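Local atomic coordinates of dihydrolipoyl dehydrogenase (Elizabethkingia anophelis NUHP1, PDB entry 6UZI), a protein that probably catalyses the NAD+-dependent reoxidation of dihydrolipoyl groups on lipoylated proteins, with one FAD bound to each subunit. Residues Ala31-Lys36 and Thr342-Lys347; Gly220-Leu225 and Thr371-Lys376; Ala378-Lys383 and Leu408-Thr413. All blocks are in the same frame, centred on the assembly; numbering follows the deposited sequence.

In the fold
Contact 1 stands alone at the surface of the FAD-binding part of the chain, its centre about 38 Å from that of contact 2 and 40 Å from that of contact 3. Contacts 2 and 3 have centres about 13 Å apart and touch: helix 372-377 is followed by strand 382-388 after a short turn, and E372 OE2 meets Y382 OH. Both are partly buried. Their chemistry follows their places: two helix C-terminal ends meet through apolar side chains in contact 1, two helix N-terminal ends share carboxylates and backbone N-H groups in contact 2, and contact 3 is backbone pairing at the edge of the dimerisation-domain sheet, with side chains packed along it.

Contact 1 of 3, residues Ala31-Lys36 and Thr342-Lys347; sequences AQLGFK and TLAGEK
L33 opens the contact by laying its CD1 methyl against the CB of A344, 3.8 Å away. Its other methyl, CD2, turns to the carboxylate end of E346, whose extended chain crosses that of L33 obliquely; CD2 stays 4.1 Å from E346 OE2, a loose contact. With CG anti to the carbonyl carbon (chi1 -66°), the leucine branch also reaches A340 and E341 on the last turns of helix 329-343. G34 comes next, and here the chain leaves helix 21-32. Its phi is positive and its N bonds back to A31 O at 3.2 Å, part of a Schellman motif. Across the contact G345 ends helix 329-343 in the same way, its N on T342 O at 3.0 Å, so two helix C-terminal ends with the same closure lie beside each other. Helix 21-32 is the crossover helix of the Rossmann-type beta-alpha-beta unit between strands 14-17 and 37-41, and G22 and G23 in its first turn bind FAD. Helix 329-343 likewise starts at an FAD-binding residue, A329, so both helices run from the cofactor to this surface. F35 then turns the CZ edge of its ring to segment 342-347. The CZ atom comes 3.5 Å from L343 O, and both this oxygen and A344 N lie at the ring edge near its plane. CZ also packs on L343 CB at 3.8 Å, while CE2 is 4.4 Å from A344 CB. The ring and L343 both rest on V14 of strand 14-17. Beyond F35 the chain heads into strand 37-41, with K36 N hydrogen-bonded to the side chain of D13.

Contact 2 of 3, residues Gly220-Leu225 and Thr371-Lys376; sequences GMDGTL and TEEQLK
Two helix N-terminal ends meet here: D222 is the N-cap of helix 223-236, in the part of the chain that probably binds NAD, and T371 is the N-cap of helix 372-377 in the dimerisation domain. The D222 carboxylate serves both helices. Its OD2 accepts T224 N at 2.9 Å in its own first turn, while OD1 accepts E372 N at 3.0 Å in a nearly straight bond (167°), met close to the C-O axis. E373 returns the favour: bent at chi2 (76°), its chain folds back so that OE1 takes G223 N at 3.1 Å, with only a weak share for OE2. OE1 also receives a water that donates to M221 O as well, bridging the segments. T371 closes its own turn with Q374 in a capping box, Q374 N to T371 OG1 at 3.0 Å and T371 N to Q374 OE1 at 2.8 Å, and presses CG2 against D222 N. D222 OD1 and E373 OE1 lie 4.4 Å apart; the two helix N-terminal ends probably ease this crowding of like charge. So, probably, does K406 on strand 404-410, which makes salt bridges to D222 and E372, the latter also bonded to Y382 OH. Beneath the two caps lies the antiparallel sheet, H420 of strand 416-423 touching D222 and T371 and L408 of strand 404-410 touching D222 and E372.

Contact 3 of 3, residues Ala378-Lys383 and Leu408-Thr413; sequences AGVAYK and LADEKT
At the edge of the antiparallel five-stranded sheet of the dimerisation domain, strand 382-388, outermost within the subunit, starts its pairing with the end of strand 404-410. K383 and A409 form the hydrogen-bonded pair. K383 N donates to A409 O at 2.7 Å, almost straight (174°), and A409 N answers to K383 O at 3.1 Å. One step on, Y382 and D410 make a non-hydrogen-bonded pair whose side chains diverge. A third bond, E411 N to A381 O at 3.1 Å, is also straight at the hydrogen, yet its donor sits well above the carbonyl plane, consistent with the chain turning away at E411. On the face shared by K383 and A409, the lysine chain runs over its neighbours: CG packs on E411 CA at 3.8 Å, and a bend at chi3 (-70°) lets CE pass over A409 CB at 4.0 Å. Beyond that, NZ finds its salt bridge with D414, while the carboxylate of E411 stays too far away to pair with it. Y382 and L408 lie side by side and point the same way, CD1 of the ring 4.0 Å from the leucine CD2; both lean on L375 of helix 372-377, and the phenol hydroxyl of Y382 goes on to E372. The V380 side chain crosses that of D410 at about a right angle, its CG1 approaching OD2 only distantly. The other carboxylate oxygen holds the turn after the strand: in an Asx motif, D410 OD1 accepts T413 N at 3.0 Å on its anti lone pair.

Contact 1 of 3, residues Ala31-Lys36 and Thr342-Lys347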
loop_
_atom_site.group_PDB
_atom_site.type_symbol
_atom_site.label_atom_id
_atom_site.label_comp_id
_atom_site.label_asym_id
_atom_site.label_seq_id
_atom_site.Cartn_x
_atom_site.Cartn_y
_atom_site.Cartn_z
ATOM N N ALA A 31 -0.076 -31.463 4.227
ATOM C CA ALA A 31 0.864 -32.138 3.345
ATOM C C ALA A 31 2.311 -31.752 3.669
ATOM O O ALA A 31 3.210 -32.600 3.607
ATOM C CB ALA A 31 0.520 -31.827 1.890
ATOM N N GLN A 32 2.557 -30.483 4.016
ATOM C CA GLN A 32 3.921 -30.071 4.341
ATOM C C GLN A 32 4.422 -30.751 5.609
ATOM O O GLN A 32 5.627 -30.984 5.752
ATOM C CB GLN A 32 4.010 -28.552 4.482
ATOM C CG GLN A 32 3.801 -27.778 3.184
ATOM C CD GLN A 32 3.908 -26.265 3.374
ATOM O OE1 GLN A 32 3.860 -25.760 4.496
ATOM N NE2 GLN A 32 4.013 -25.536 2.265
ATOM N N LEU A 33 3.523 -31.080 6.532
ATOM C CA LEU A 33 3.908 -31.711 7.787
ATOM C C LEU A 33 3.985 -33.229 7.684
ATOM O O LEU A 33 4.353 -33.886 8.660
ATOM C CB LEU A 33 2.945 -31.294 8.902
ATOM C CG LEU A 33 3.025 -29.797 9.242
ATOM C CD1 LEU A 33 1.828 -29.330 10.049
ATOM C CD2 LEU A 33 4.309 -29.483 9.995
ATOM N N GLY A 34 3.663 -33.801 6.527
ATOM C CA GLY A 34 3.865 -35.211 6.278
ATOM C C GLY A 34 2.627 -36.081 6.291
ATOM O O GLY A 34 2.755 -37.306 6.158
ATOM N N PHE A 35 1.438 -35.493 6.375
ATOM C CA PHE A 35 0.212 -36.274 6.422
ATOM C C PHE A 35 -0.207 -36.668 5.016
ATOM O O PHE A 35 -0.043 -35.894 4.068
ATOM C CB PHE A 35 -0.912 -35.461 7.061
ATOM C CG PHE A 35 -0.717 -35.181 8.516
ATOM C CD1 PHE A 35 -0.688 -36.215 9.436
ATOM C CD2 PHE A 35 -0.567 -33.880 8.966
ATOM C CE1 PHE A 35 -0.526 -35.961 10.782
ATOM C CE2 PHE A 35 -0.396 -33.618 10.308
ATOM C CZ PHE A 35 -0.376 -34.663 11.220
ATOM N N LYS A 36 -0.749 -37.879 4.884
ATOM C CA LYS A 36 -1.441 -38.265 3.660
ATOM C C LYS A 36 -2.790 -37.564 3.688
ATOM O O LYS A 36 -3.643 -37.888 4.520
ATOM C CB LYS A 36 -1.605 -39.776 3.560
ATOM C CG LYS A 36 -1.912 -40.249 2.145
ATOM C CD LYS A 36 -2.781 -41.495 2.141
ATOM C CE LYS A 36 -2.886 -42.110 0.753
ATOM N NZ LYS A 36 -2.049 -43.345 0.650
ATOM N N THR A 342 -1.227 -28.196 14.909
ATOM C CA THR A 342 -1.705 -28.883 16.103
ATOM C C THR A 342 -1.741 -30.391 15.885
ATOM O O THR A 342 -1.329 -31.161 16.759
ATOM C CB THR A 342 -3.089 -28.351 16.483
ATOM O OG1 THR A 342 -2.958 -27.054 17.080
ATOM C CG2 THR A 342 -3.808 -29.301 17.448
ATOM N N LEU A 343 -2.217 -30.830 14.716
ATOM C CA LEU A 343 -2.239 -32.256 14.407
ATOM C C LEU A 343 -0.841 -32.847 14.391
ATOM O O LEU A 343 -0.672 -34.051 14.608
ATOM C CB LEU A 343 -2.915 -32.491 13.056
ATOM C CG LEU A 343 -4.428 -32.326 13.023
ATOM C CD1 LEU A 343 -4.937 -32.421 11.601
ATOM C CD2 LEU A 343 -5.023 -33.400 13.884
ATOM N N ALA A 344 0.164 -32.025 14.124
ATOM C CA ALA A 344 1.543 -32.480 14.053
ATOM C C ALA A 344 2.243 -32.470 15.406
ATOM O O ALA A 344 3.445 -32.748 15.462
ATOM C CB ALA A 344 2.322 -31.618 13.059
ATOM N N GLY A 345 1.531 -32.148 16.489
ATOM C CA GLY A 345 2.110 -32.146 17.816
ATOM C C GLY A 345 2.727 -30.838 18.258
ATOM O O GLY A 345 3.342 -30.795 19.334
ATOM N N GLU A 346 2.613 -29.787 17.453
ATOM C CA GLU A 346 3.118 -28.470 17.795
ATOM C C GLU A 346 2.097 -27.706 18.636
ATOM O O GLU A 346 0.989 -28.180 18.909
ATOM C CB GLU A 346 3.484 -27.701 16.530
ATOM C CG GLU A 346 4.658 -28.297 15.766
ATOM C CD GLU A 346 4.938 -27.588 14.446
ATOM O OE1 GLU A 346 4.454 -26.451 14.246
ATOM O OE2 GLU A 346 5.679 -28.159 13.618
ATOM N N LYS A 347 2.505 -26.526 19.097
ATOM C CA LYS A 347 1.680 -25.673 19.951
ATOM C C LYS A 347 1.576 -24.277 19.337
ATOM O O LYS A 347 2.199 -23.324 19.821
ATOM C CB LYS A 347 2.253 -25.621 21.370
#

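Contact 2 of 3, residues Gly220-Leu225 and Thr371-Lys376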
loop_
_atom_site.group_PDB
_atom_site.type_symbol
_atom_site.label_atom_id
_atom_site.label_comp_id
_atom_site.label_asym_id
_atom_site.label_seq_id
_atom_site.Cartn_x
_atom_site.Cartn_y
_atom_site.Cartn_z
ATOM N N GLY A 220 -19.451 -3.019 13.001
ATOM C CA GLY A 220 -18.503 -3.775 13.790
ATOM C C GLY A 220 -17.118 -3.190 13.854
ATOM O O GLY A 220 -16.257 -3.702 14.575
ATOM N N MET A 221 -16.885 -2.103 13.133
ATOM C CA MET A 221 -15.586 -1.466 13.081
ATOM C C MET A 221 -15.611 -0.217 13.958
ATOM O O MET A 221 -16.610 0.099 14.608
ATOM C CB MET A 221 -15.215 -1.145 11.634
ATOM C CG MET A 221 -15.199 -2.371 10.742
ATOM S SD MET A 221 -14.411 -2.119 9.144
ATOM C CE MET A 221 -12.693 -2.037 9.657
ATOM N N ASP A 222 -14.480 0.478 14.005
ATOM C CA ASP A 222 -14.389 1.673 14.823
ATOM C C ASP A 222 -15.383 2.721 14.334
ATOM O O ASP A 222 -15.575 2.898 13.125
ATOM C CB ASP A 222 -12.969 2.226 14.770
ATOM C CG ASP A 222 -12.774 3.384 15.698
ATOM O OD1 ASP A 222 -12.346 3.146 16.847
ATOM O OD2 ASP A 222 -13.072 4.525 15.281
ATOM N N GLY A 223 -16.019 3.415 15.289
ATOM C CA GLY A 223 -17.058 4.378 14.945
ATOM C C GLY A 223 -16.586 5.493 14.031
ATOM O O GLY A 223 -17.352 5.984 13.195
ATOM N N THR A 224 -15.332 5.924 14.183
ATOM C CA THR A 224 -14.790 6.934 13.283
ATOM C C THR A 224 -14.802 6.438 11.851
ATOM O O THR A 224 -15.131 7.189 10.924
ATOM C CB THR A 224 -13.372 7.308 13.702
ATOM O OG1 THR A 224 -13.415 7.960 14.976
ATOM C CG2 THR A 224 -12.730 8.226 12.665
ATOM N N LEU A 225 -14.434 5.174 11.651
ATOM C CA LEU A 225 -14.454 4.612 10.310
ATOM C C LEU A 225 -15.874 4.551 9.766
ATOM O O LEU A 225 -16.110 4.835 8.586
ATOM C CB LEU A 225 -13.809 3.229 10.331
ATOM C CG LEU A 225 -12.382 3.191 10.874
ATOM C CD1 LEU A 225 -11.803 1.794 10.697
ATOM C CD2 LEU A 225 -11.515 4.255 10.213
ATOM N N THR A 371 -11.592 -1.387 19.053
ATOM C CA THR A 371 -12.235 -0.141 18.678
ATOM C C THR A 371 -12.334 0.764 19.899
ATOM O O THR A 371 -12.171 0.325 21.043
ATOM C CB THR A 371 -13.635 -0.377 18.107
ATOM O OG1 THR A 371 -14.506 -0.865 19.140
ATOM C CG2 THR A 371 -13.587 -1.376 16.962
ATOM N N GLU A 372 -12.601 2.048 19.644
ATOM C CA GLU A 372 -12.807 2.979 20.748
ATOM C C GLU A 372 -14.025 2.584 21.577
ATOM O O GLU A 372 -14.005 2.687 22.810
ATOM C CB GLU A 372 -12.951 4.405 20.229
ATOM C CG GLU A 372 -12.753 5.432 21.326
ATOM C CD GLU A 372 -12.838 6.850 20.831
ATOM O OE1 GLU A 372 -12.903 7.049 19.600
ATOM O OE2 GLU A 372 -12.819 7.768 21.676
ATOM N N GLU A 373 -15.097 2.129 20.919
ATOM C CA GLU A 373 -16.265 1.659 21.657
ATOM C C GLU A 373 -15.896 0.492 22.573
ATOM O O GLU A 373 -16.373 0.410 23.713
ATOM C CB GLU A 373 -17.385 1.263 20.686
ATOM C CG GLU A 373 -17.954 2.409 19.841
ATOM C CD GLU A 373 -17.052 2.838 18.683
ATOM O OE1 GLU A 373 -16.444 1.969 18.023
ATOM O OE2 GLU A 373 -16.944 4.055 18.437
ATOM N N GLN A 374 -15.028 -0.409 22.100
ATOM C CA GLN A 374 -14.586 -1.517 22.943
ATOM C C GLN A 374 -13.782 -1.020 24.143
ATOM O O GLN A 374 -13.966 -1.505 25.266
ATOM C CB GLN A 374 -13.758 -2.505 22.121
ATOM C CG GLN A 374 -14.593 -3.408 21.226
ATOM C CD GLN A 374 -13.756 -4.239 20.274
ATOM O OE1 GLN A 374 -12.702 -3.804 19.798
ATOM N NE2 GLN A 374 -14.216 -5.451 20.000
ATOM N N LEU A 375 -12.899 -0.041 23.929
ATOM C CA LEU A 375 -12.124 0.507 25.038
ATOM C C LEU A 375 -13.024 1.208 26.052
ATOM O O LEU A 375 -12.807 1.104 27.265
ATOM C CB LEU A 375 -11.070 1.474 24.502
ATOM C CG LEU A 375 -9.966 0.856 23.644
ATOM C CD1 LEU A 375 -9.006 1.930 23.166
ATOM C CD2 LEU A 375 -9.225 -0.242 24.394
ATOM N N LYS A 376 -14.051 1.920 25.574
ATOM C CA LYS A 376 -14.971 2.596 26.486
ATOM C C LYS A 376 -15.782 1.603 27.312
ATOM O O LYS A 376 -15.942 1.792 28.523
ATOM C CB LYS A 376 -15.908 3.528 25.715
ATOM C CG LYS A 376 -15.240 4.759 25.122
ATOM C CD LYS A 376 -16.250 5.878 24.887
ATOM C CE LYS A 376 -15.816 6.787 23.744
ATOM N NZ LYS A 376 -16.506 8.110 23.744
HETATM O O HOH W 1 -17.373 -0.742 17.425
#

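Contact 3 of 3, residues Ala378-Lys383 and Leu408-Thr413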
loop_
_atom_site.group_PDB
_atom_site.type_symbol
_atom_site.label_atom_id
_atom_site.label_comp_id
_atom_site.label_asym_id
_atom_site.label_seq_id
_atom_site.Cartn_x
_atom_site.Cartn_y
_atom_site.Cartn_z
ATOM N N ALA A 378 -14.982 -1.267 28.270
ATOM C CA ALA A 378 -14.100 -1.946 29.210
ATOM C C ALA A 378 -13.493 -1.011 30.243
ATOM O O ALA A 378 -12.774 -1.482 31.131
ATOM C CB ALA A 378 -12.981 -2.674 28.461
ATOM N N GLY A 379 -13.779 0.288 30.161
ATOM C CA GLY A 379 -13.230 1.246 31.102
ATOM C C GLY A 379 -11.735 1.423 30.989
ATOM O O GLY A 379 -11.077 1.752 31.981
ATOM N N VAL A 380 -11.179 1.208 29.803
ATOM C CA VAL A 380 -9.749 1.360 29.582
ATOM C C VAL A 380 -9.434 2.836 29.391
ATOM O O VAL A 380 -10.114 3.534 28.634
ATOM C CB VAL A 380 -9.306 0.538 28.363
ATOM C CG1 VAL A 380 -7.809 0.705 28.115
ATOM C CG2 VAL A 380 -9.687 -0.922 28.557
ATOM N N ALA A 381 -8.403 3.319 30.074
ATOM C CA ALA A 381 -7.947 4.687 29.878
ATOM C C ALA A 381 -7.092 4.754 28.618
ATOM O O ALA A 381 -6.024 4.137 28.556
ATOM C CB ALA A 381 -7.169 5.156 31.101
ATOM N N TYR A 382 -7.534 5.522 27.625
ATOM C CA TYR A 382 -6.875 5.510 26.326
ATOM C C TYR A 382 -6.675 6.929 25.806
ATOM O O TYR A 382 -7.407 7.854 26.172
ATOM C CB TYR A 382 -7.680 4.690 25.299
ATOM C CG TYR A 382 -9.035 5.275 24.981
ATOM C CD1 TYR A 382 -9.210 6.131 23.895
ATOM C CD2 TYR A 382 -10.140 4.993 25.774
ATOM C CE1 TYR A 382 -10.452 6.683 23.602
ATOM C CE2 TYR A 382 -11.393 5.538 25.488
ATOM C CZ TYR A 382 -11.539 6.382 24.403
ATOM O OH TYR A 382 -12.767 6.927 24.121
ATOM N N LYS A 383 -5.661 7.077 24.949
ATOM C CA LYS A 383 -5.379 8.275 24.169
ATOM C C LYS A 383 -5.779 8.044 22.720
ATOM O O LYS A 383 -5.840 6.907 22.250
ATOM C CB LYS A 383 -3.891 8.649 24.200
ATOM C CG LYS A 383 -3.295 8.844 25.555
ATOM C CD LYS A 383 -1.828 9.229 25.443
ATOM C CE LYS A 383 -0.974 8.066 24.954
ATOM N NZ LYS A 383 0.484 8.386 24.997
ATOM N N LEU A 408 -5.273 4.364 18.687
ATOM C CA LEU A 408 -5.647 4.324 20.091
ATOM C C LEU A 408 -4.486 3.736 20.885
ATOM O O LEU A 408 -3.941 2.689 20.514
ATOM C CB LEU A 408 -6.913 3.490 20.287
ATOM C CG LEU A 408 -8.121 3.937 19.467
ATOM C CD1 LEU A 408 -9.221 2.887 19.490
ATOM C CD2 LEU A 408 -8.641 5.254 19.997
ATOM N N ALA A 409 -4.105 4.410 21.972
ATOM C CA ALA A 409 -2.969 4.007 22.787
ATOM C C ALA A 409 -3.335 4.040 24.263
ATOM O O ALA A 409 -4.133 4.875 24.697
ATOM C CB ALA A 409 -1.767 4.918 22.539
ATOM N N ASP A 410 -2.740 3.125 25.034
ATOM C CA ASP A 410 -2.944 3.125 26.480
ATOM C C ASP A 410 -2.358 4.403 27.069
ATOM O O ASP A 410 -1.219 4.768 26.773
ATOM C CB ASP A 410 -2.291 1.889 27.119
ATOM C CG ASP A 410 -2.639 1.732 28.602
ATOM O OD1 ASP A 410 -1.835 2.157 29.466
ATOM O OD2 ASP A 410 -3.735 1.213 28.905
ATOM N N GLU A 411 -3.136 5.083 27.910
ATOM C CA GLU A 411 -2.688 6.378 28.406
ATOM C C GLU A 411 -1.464 6.260 29.309
ATOM O O GLU A 411 -0.598 7.141 29.284
ATOM C CB GLU A 411 -3.827 7.085 29.134
ATOM C CG GLU A 411 -3.523 8.536 29.447
ATOM C CD GLU A 411 -2.830 8.719 30.783
ATOM O OE1 GLU A 411 -3.257 8.075 31.767
ATOM O OE2 GLU A 411 -1.855 9.500 30.846
ATOM N N LYS A 412 -1.351 5.177 30.079
ATOM C CA LYS A 412 -0.233 5.059 31.012
ATOM C C LYS A 412 1.021 4.528 30.320
ATOM O O LYS A 412 2.118 5.049 30.537
ATOM C CB LYS A 412 -0.620 4.174 32.203
ATOM N N THR A 413 0.891 3.481 29.500
ATOM C CA THR A 413 2.060 2.827 28.928
ATOM C C THR A 413 2.362 3.241 27.493
ATOM O O THR A 413 3.439 2.901 26.990
ATOM C CB THR A 413 1.909 1.303 28.984
ATOM O OG1 THR A 413 0.934 0.878 28.020
ATOM C CG2 THR A 413 1.500 0.863 30.369
#